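Local coordinates for protein beta-glycosidase (PDB 6T2R) that probably hydrolyses internal beta-galactosidic linkages of mucin O-glycans as a family 16 glycoside hydrolase from a human gut bacterium, at residues G107-L116 against P184-F194. Sequence-based numbering, arbitrary orientation.
Sequences GGRIEVRARL and PEDFNVYGVDF
An antiparallel strand pair joins 108-116 to 187-194, with I110, V112 and A114 each exchanging two backbone hydrogen bonds with V192, Y190 and N188 in turn; I110 N to V192 O, for example, spans 3.0 Å. Between them sit the non-hydrogen-bonded pairs R109-D193, E111-G191 and R113-V189. On the face of R109, E111 and R113, R109 and D193 run side by side in a salt bridge. R109 grips D193 side-on, its NE reaching D193 OD1 at 2.7 Å and its NH2 reaching D193 OD2. The guanidinium and carboxylate planes are only 23° apart. A bend at chi3 (-62°) turns R109 into this position, and W29 makes a cation-pi contact with the same arginine.

In the beta-sandwich (jelly-roll) fold of family 16, these are neighbouring strands of one layer; strand 251-263 flanks 108-116 and strand 198-203 flanks 187-194. Near the other end, the F187 ring is wedged between two arginines: R115 CB lies over one face, 3.7 Å from the ring centroid, and R113 NH1 over the opposite face, offset toward the rim. D256 and E254 hold R113 and R115, respectively, by salt bridges. Across the sheet, on the buried side, I110 CD1 meets F194 CE1 at 4.0 Å. Further along that side, toward A114, one water donates to A114 O, accepts from N188 ND2 and lies 2.6 Å from Y190 OH, in the plane of the tyrosine ring.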
ATOM      1  N   GLY A 107      -6.918   7.119  10.271  1.00 27.07           N
ATOM      2  CA  GLY A 107      -6.605   8.258   9.399  1.00 23.78           C
ATOM      3  C   GLY A 107      -5.173   8.730   9.583  1.00 25.48           C
ATOM      4  O   GLY A 107      -4.282   7.892   9.671  1.00 27.72           O
ATOM      5  N   GLY A 108      -4.968  10.040   9.661  1.00 24.43           N
ATOM      6  CA  GLY A 108      -3.634  10.649   9.689  1.00 24.84           C
ATOM      7  C   GLY A 108      -2.906  10.477   8.369  1.00 24.07           C
ATOM      8  O   GLY A 108      -3.567  10.260   7.323  1.00 24.30           O
ATOM      9  N   ARG A 109      -1.579  10.609   8.429  1.00 26.46           N
ATOM     10  CA  ARG A 109      -0.646  10.572   7.276  1.00 26.93           C
ATOM     11  C   ARG A 109       0.084   9.242   7.364  1.00 25.14           C
ATOM     12  O   ARG A 109       0.673   8.972   8.401  1.00 27.13           O
ATOM     13  CB  ARG A 109       0.306  11.772   7.343  1.00 28.06           C
ATOM     14  CG  ARG A 109       1.612  11.611   6.578  1.00 29.14           C
ATOM     15  CD  ARG A 109       2.353  12.924   6.367  1.00 29.76           C
ATOM     16  NE  ARG A 109       1.610  13.892   5.581  1.00 28.91           N
ATOM     17  CZ  ARG A 109       2.024  15.122   5.309  1.00 30.52           C
ATOM     18  NH1 ARG A 109       3.190  15.533   5.757  1.00 31.34           N
ATOM     19  NH2 ARG A 109       1.280  15.939   4.583  1.00 27.75           N
ATOM     20  N   ILE A 110      -0.026   8.408   6.351  1.00 24.13           N
ATOM     21  CA  ILE A 110       0.756   7.150   6.259  1.00 22.75           C
ATOM     22  C   ILE A 110       1.806   7.364   5.192  1.00 24.88           C
ATOM     23  O   ILE A 110       1.413   7.752   4.056  1.00 24.55           O
ATOM     24  CB  ILE A 110      -0.172   5.968   5.960  1.00 23.88           C
ATOM     25  CG1 ILE A 110      -1.289   5.893   6.997  1.00 26.62           C
ATOM     26  CG2 ILE A 110       0.630   4.698   5.945  1.00 25.09           C
ATOM     27  CD1 ILE A 110      -2.267   4.762   6.783  1.00 25.39           C
ATOM     28  N   GLU A 111       3.073   7.131   5.523  1.00 23.22           N
ATOM     29  CA  GLU A 111       4.170   7.295   4.537  1.00 28.45           C
ATOM     30  C   GLU A 111       5.045   6.057   4.593  1.00 29.55           C
ATOM     31  O   GLU A 111       5.264   5.491   5.713  1.00 28.91           O
ATOM     32  CB  GLU A 111       5.080   8.499   4.775  1.00 28.25           C
ATOM     33  CG  GLU A 111       4.391   9.835   4.676  1.00 29.33           C
ATOM     34  CD  GLU A 111       5.309  11.002   5.040  1.00 31.16           C
ATOM     35  OE1 GLU A 111       6.237  10.782   5.797  1.00 29.90           O
ATOM     36  OE2 GLU A 111       5.089  12.124   4.551  1.00 34.83           O
ATOM     37  N   VAL A 112       5.483   5.637   3.415  1.00 29.09           N
ATOM     38  CA  VAL A 112       6.395   4.473   3.269  1.00 27.26           C
ATOM     39  C   VAL A 112       7.527   4.905   2.349  1.00 24.28           C
ATOM     40  O   VAL A 112       7.236   5.419   1.213  1.00 26.40           O
ATOM     41  CB  VAL A 112       5.641   3.238   2.736  1.00 24.98           C
ATOM     42  CG1 VAL A 112       6.563   2.037   2.567  1.00 26.50           C
ATOM     43  CG2 VAL A 112       4.470   2.890   3.637  1.00 26.70           C
ATOM     44  N   ARG A 113       8.757   4.645   2.772  1.00 26.24           N
ATOM     45  CA  ARG A 113       9.948   4.978   1.957  1.00 24.79           C
ATOM     46  C   ARG A 113      10.501   3.670   1.380  1.00 25.39           C
ATOM     47  O   ARG A 113      10.819   2.723   2.160  1.00 27.26           O
ATOM     48  CB  ARG A 113      10.945   5.800   2.784  1.00 25.68           C
ATOM     49  CG  ARG A 113      12.227   6.093   2.015  1.00 26.86           C
ATOM     50  CD  ARG A 113      13.187   6.965   2.796  1.00 31.69           C
ATOM     51  NE  ARG A 113      14.154   7.612   1.915  1.00 31.21           N
ATOM     52  CZ  ARG A 113      15.444   7.274   1.817  1.00 32.18           C
ATOM     53  NH1 ARG A 113      15.937   6.255   2.501  1.00 32.39           N
ATOM     54  NH2 ARG A 113      16.222   7.918   0.976  1.00 29.97           N
ATOM     55  N   ALA A 114      10.609   3.602   0.056  1.00 28.45           N
ATOM     56  CA  ALA A 114      10.860   2.345  -0.668  1.00 28.40           C
ATOM     57  C   ALA A 114      11.652   2.650  -1.919  1.00 31.02           C
ATOM     58  O   ALA A 114      11.421   3.726  -2.551  1.00 29.44           O
ATOM     59  CB  ALA A 114       9.555   1.671  -1.041  1.00 31.90           C
ATOM     60  N   ARG A 115      12.500   1.691  -2.286  1.00 31.28           N
ATOM     61  CA  ARG A 115      13.251   1.696  -3.555  1.00 31.29           C
ATOM     62  C   ARG A 115      12.738   0.520  -4.388  1.00 30.01           C
ATOM     63  O   ARG A 115      12.670  -0.575  -3.848  1.00 30.89           O
ATOM     64  CB  ARG A 115      14.751   1.658  -3.257  1.00 32.31           C
ATOM     65  CG  ARG A 115      15.613   1.592  -4.516  1.00 38.95           C
ATOM     66  CD  ARG A 115      17.052   2.067  -4.327  1.00 37.55           C
ATOM     67  NE  ARG A 115      17.696   1.202  -3.373  1.00 39.63           N
ATOM     68  CZ  ARG A 115      18.750   1.506  -2.619  1.00 38.76           C
ATOM     69  NH1 ARG A 115      19.315   2.693  -2.671  1.00 40.86           N
ATOM     70  NH2 ARG A 115      19.204   0.626  -1.755  1.00 36.27           N
ATOM     71  N   LEU A 116      12.401   0.760  -5.655  1.00 30.33           N
ATOM     72  CA  LEU A 116      11.810  -0.241  -6.580  1.00 32.25           C
ATOM     73  C   LEU A 116      12.837  -0.602  -7.643  1.00 32.78           C
ATOM     74  O   LEU A 116      13.750   0.217  -7.834  1.00 31.86           O
ATOM     75  CB  LEU A 116      10.548   0.354  -7.223  1.00 29.92           C
ATOM     76  CG  LEU A 116       9.501   0.872  -6.237  1.00 29.89           C
ATOM     77  CD1 LEU A 116       8.249   1.351  -6.944  1.00 29.38           C
ATOM     78  CD2 LEU A 116       9.137  -0.197  -5.204  1.00 30.56           C
ATOM     79  N   PRO A 184      13.148   6.490 -10.352  1.00 29.75           N
ATOM     80  CA  PRO A 184      12.884   5.050 -10.320  1.00 32.52           C
ATOM     81  C   PRO A 184      14.015   4.198  -9.723  1.00 34.93           C
ATOM     82  O   PRO A 184      13.743   3.090  -9.250  1.00 35.18           O
ATOM     83  CB  PRO A 184      12.611   4.681 -11.799  1.00 31.90           C
ATOM     84  CG  PRO A 184      13.311   5.755 -12.595  1.00 32.19           C
ATOM     85  CD  PRO A 184      13.280   7.010 -11.723  1.00 33.07           C
ATOM     86  N   GLU A 185      15.244   4.723  -9.740  1.00 38.25           N
ATOM     87  CA  GLU A 185      16.442   4.004  -9.230  1.00 41.25           C
ATOM     88  C   GLU A 185      16.680   4.418  -7.763  1.00 36.64           C
ATOM     89  O   GLU A 185      17.505   3.782  -7.126  1.00 34.41           O
ATOM     90  CB  GLU A 185      17.657   4.226 -10.156  1.00 44.30           C
ATOM     91  CG  GLU A 185      17.473   3.807 -11.645  1.00 48.59           C
ATOM     92  CD  GLU A 185      16.663   2.553 -12.046  1.00 59.65           C
ATOM     93  OE1 GLU A 185      16.764   1.482 -11.394  1.00 58.76           O
ATOM     94  OE2 GLU A 185      15.917   2.622 -13.056  1.00 64.48           O
ATOM     95  N   ASP A 186      15.945   5.389  -7.223  1.00 31.68           N
ATOM     96  CA  ASP A 186      16.154   5.893  -5.833  1.00 34.29           C
ATOM     97  C   ASP A 186      15.022   5.481  -4.881  1.00 29.90           C
ATOM     98  O   ASP A 186      13.953   5.015  -5.330  1.00 28.67           O
ATOM     99  CB  ASP A 186      16.246   7.431  -5.803  1.00 39.40           C
ATOM    100  CG  ASP A 186      17.387   7.996  -6.640  1.00 39.59           C
ATOM    101  OD1 ASP A 186      18.254   7.224  -7.000  1.00 43.67           O
ATOM    102  OD2 ASP A 186      17.375   9.194  -6.939  1.00 44.35           O
ATOM    103  N   PHE A 187      15.240   5.718  -3.593  1.00 30.38           N
ATOM    104  CA  PHE A 187      14.157   5.702  -2.591  1.00 33.05           C
ATOM    105  C   PHE A 187      13.212   6.866  -2.902  1.00 35.60           C
ATOM    106  O   PHE A 187      13.657   7.963  -3.290  1.00 38.10           O
ATOM    107  CB  PHE A 187      14.677   5.815  -1.158  1.00 31.68           C
ATOM    108  CG  PHE A 187      15.278   4.541  -0.620  1.00 35.71           C
ATOM    109  CD1 PHE A 187      14.465   3.549  -0.077  1.00 33.31           C
ATOM    110  CD2 PHE A 187      16.651   4.345  -0.615  1.00 29.85           C
ATOM    111  CE1 PHE A 187      15.005   2.366   0.399  1.00 34.45           C
ATOM    112  CE2 PHE A 187      17.182   3.171  -0.113  1.00 30.54           C
ATOM    113  CZ  PHE A 187      16.366   2.173   0.366  1.00 30.75           C
ATOM    114  N   ASN A 188      11.919   6.629  -2.729  1.00 31.18           N
ATOM    115  CA  ASN A 188      10.894   7.682  -2.837  1.00 28.42           C
ATOM    116  C   ASN A 188       9.984   7.487  -1.638  1.00 29.40           C
ATOM    117  O   ASN A 188       9.888   6.347  -1.134  1.00 28.68           O
ATOM    118  CB  ASN A 188      10.168   7.573  -4.161  1.00 28.70           C
ATOM    119  CG  ASN A 188      11.079   7.727  -5.362  1.00 29.18           C
ATOM    120  OD1 ASN A 188      11.280   8.834  -5.826  1.00 30.68           O
ATOM    121  ND2 ASN A 188      11.564   6.624  -5.926  1.00 29.88           N
ATOM    122  N   VAL A 189       9.321   8.544  -1.209  1.00 26.88           N
ATOM    123  CA  VAL A 189       8.362   8.488  -0.067  1.00 28.52           C
ATOM    124  C   VAL A 189       6.924   8.579  -0.604  1.00 28.78           C
ATOM    125  O   VAL A 189       6.545   9.663  -1.076  1.00 30.08           O
ATOM    126  CB  VAL A 189       8.646   9.604   0.945  1.00 28.98           C
ATOM    127  CG1 VAL A 189       7.695   9.509   2.142  1.00 30.79           C
ATOM    128  CG2 VAL A 189      10.107   9.561   1.402  1.00 30.62           C
ATOM    129  N   TYR A 190       6.164   7.489  -0.496  1.00 26.63           N
ATOM    130  CA  TYR A 190       4.740   7.392  -0.901  1.00 25.67           C
ATOM    131  C   TYR A 190       3.866   7.681   0.309  1.00 25.45           C
ATOM    132  O   TYR A 190       4.076   7.046   1.368  1.00 26.24           O
ATOM    133  CB  TYR A 190       4.497   6.034  -1.566  1.00 25.25           C
ATOM    134  CG  TYR A 190       5.468   5.768  -2.696  1.00 26.02           C
ATOM    135  CD1 TYR A 190       5.269   6.330  -3.942  1.00 24.31           C
ATOM    136  CD2 TYR A 190       6.630   5.032  -2.496  1.00 25.25           C
ATOM    137  CE1 TYR A 190       6.165   6.128  -4.974  1.00 24.13           C
ATOM    138  CE2 TYR A 190       7.541   4.816  -3.514  1.00 22.89           C
ATOM    139  CZ  TYR A 190       7.297   5.357  -4.762  1.00 25.51           C
ATOM    140  OH  TYR A 190       8.174   5.143  -5.788  1.00 24.49           O
ATOM    141  N   GLY A 191       2.940   8.631   0.162  1.00 23.92           N
ATOM    142  CA  GLY A 191       2.094   9.104   1.272  1.00 23.76           C
ATOM    143  C   GLY A 191       0.645   9.387   0.875  1.00 22.75           C
ATOM    144  O   GLY A 191       0.357   9.686  -0.317  1.00 20.91           O
ATOM    145  N   VAL A 192      -0.260   9.212   1.832  1.00 21.84           N
ATOM    146  CA  VAL A 192      -1.674   9.643   1.749  1.00 22.15           C
ATOM    147  C   VAL A 192      -2.000  10.301   3.086  1.00 24.36           C
ATOM    148  O   VAL A 192      -1.482   9.790   4.124  1.00 23.73           O
ATOM    149  CB  VAL A 192      -2.616   8.473   1.415  1.00 24.86           C
ATOM    150  CG1 VAL A 192      -2.732   7.445   2.565  1.00 23.27           C
ATOM    151  CG2 VAL A 192      -3.990   8.994   0.971  1.00 27.33           C
ATOM    152  N   ASP A 193      -2.770  11.383   3.043  1.00 23.13           N
ATOM    153  CA  ASP A 193      -3.343  12.060   4.232  1.00 25.44           C
ATOM    154  C   ASP A 193      -4.853  11.822   4.233  1.00 25.53           C
ATOM    155  O   ASP A 193      -5.513  12.059   3.143  1.00 26.92           O
ATOM    156  CB  ASP A 193      -3.043  13.560   4.210  1.00 27.48           C
ATOM    157  CG  ASP A 193      -1.561  13.920   4.212  1.00 29.44           C
ATOM    158  OD1 ASP A 193      -0.712  13.017   4.515  1.00 26.86           O
ATOM    159  OD2 ASP A 193      -1.257  15.106   3.909  1.00 26.92           O
ATOM    160  N   PHE A 194      -5.376  11.328   5.366  1.00 24.65           N
ATOM    161  CA  PHE A 194      -6.826  11.119   5.609  1.00 23.21           C
ATOM    162  C   PHE A 194      -7.397  12.335   6.336  1.00 26.89           C
ATOM    163  O   PHE A 194      -6.915  12.654   7.442  1.00 28.42           O
ATOM    164  CB  PHE A 194      -7.075   9.887   6.468  1.00 22.77           C
ATOM    165  CG  PHE A 194      -6.815   8.561   5.792  1.00 24.16           C
ATOM    166  CD1 PHE A 194      -5.520   8.068   5.658  1.00 22.85           C
ATOM    167  CD2 PHE A 194      -7.864   7.787   5.329  1.00 23.07           C
ATOM    168  CE1 PHE A 194      -5.277   6.841   5.069  1.00 23.68           C
ATOM    169  CE2 PHE A 194      -7.616   6.548   4.759  1.00 24.15           C
ATOM    170  CZ  PHE A 194      -6.328   6.082   4.620  1.00 24.71           C
TER
HETATM  171  O   HOH W   1      10.446   4.109  -5.021  1.00 22.62           O
HETATM  172  O   HOH W   2      12.796   3.394  -6.702  1.00 24.01           O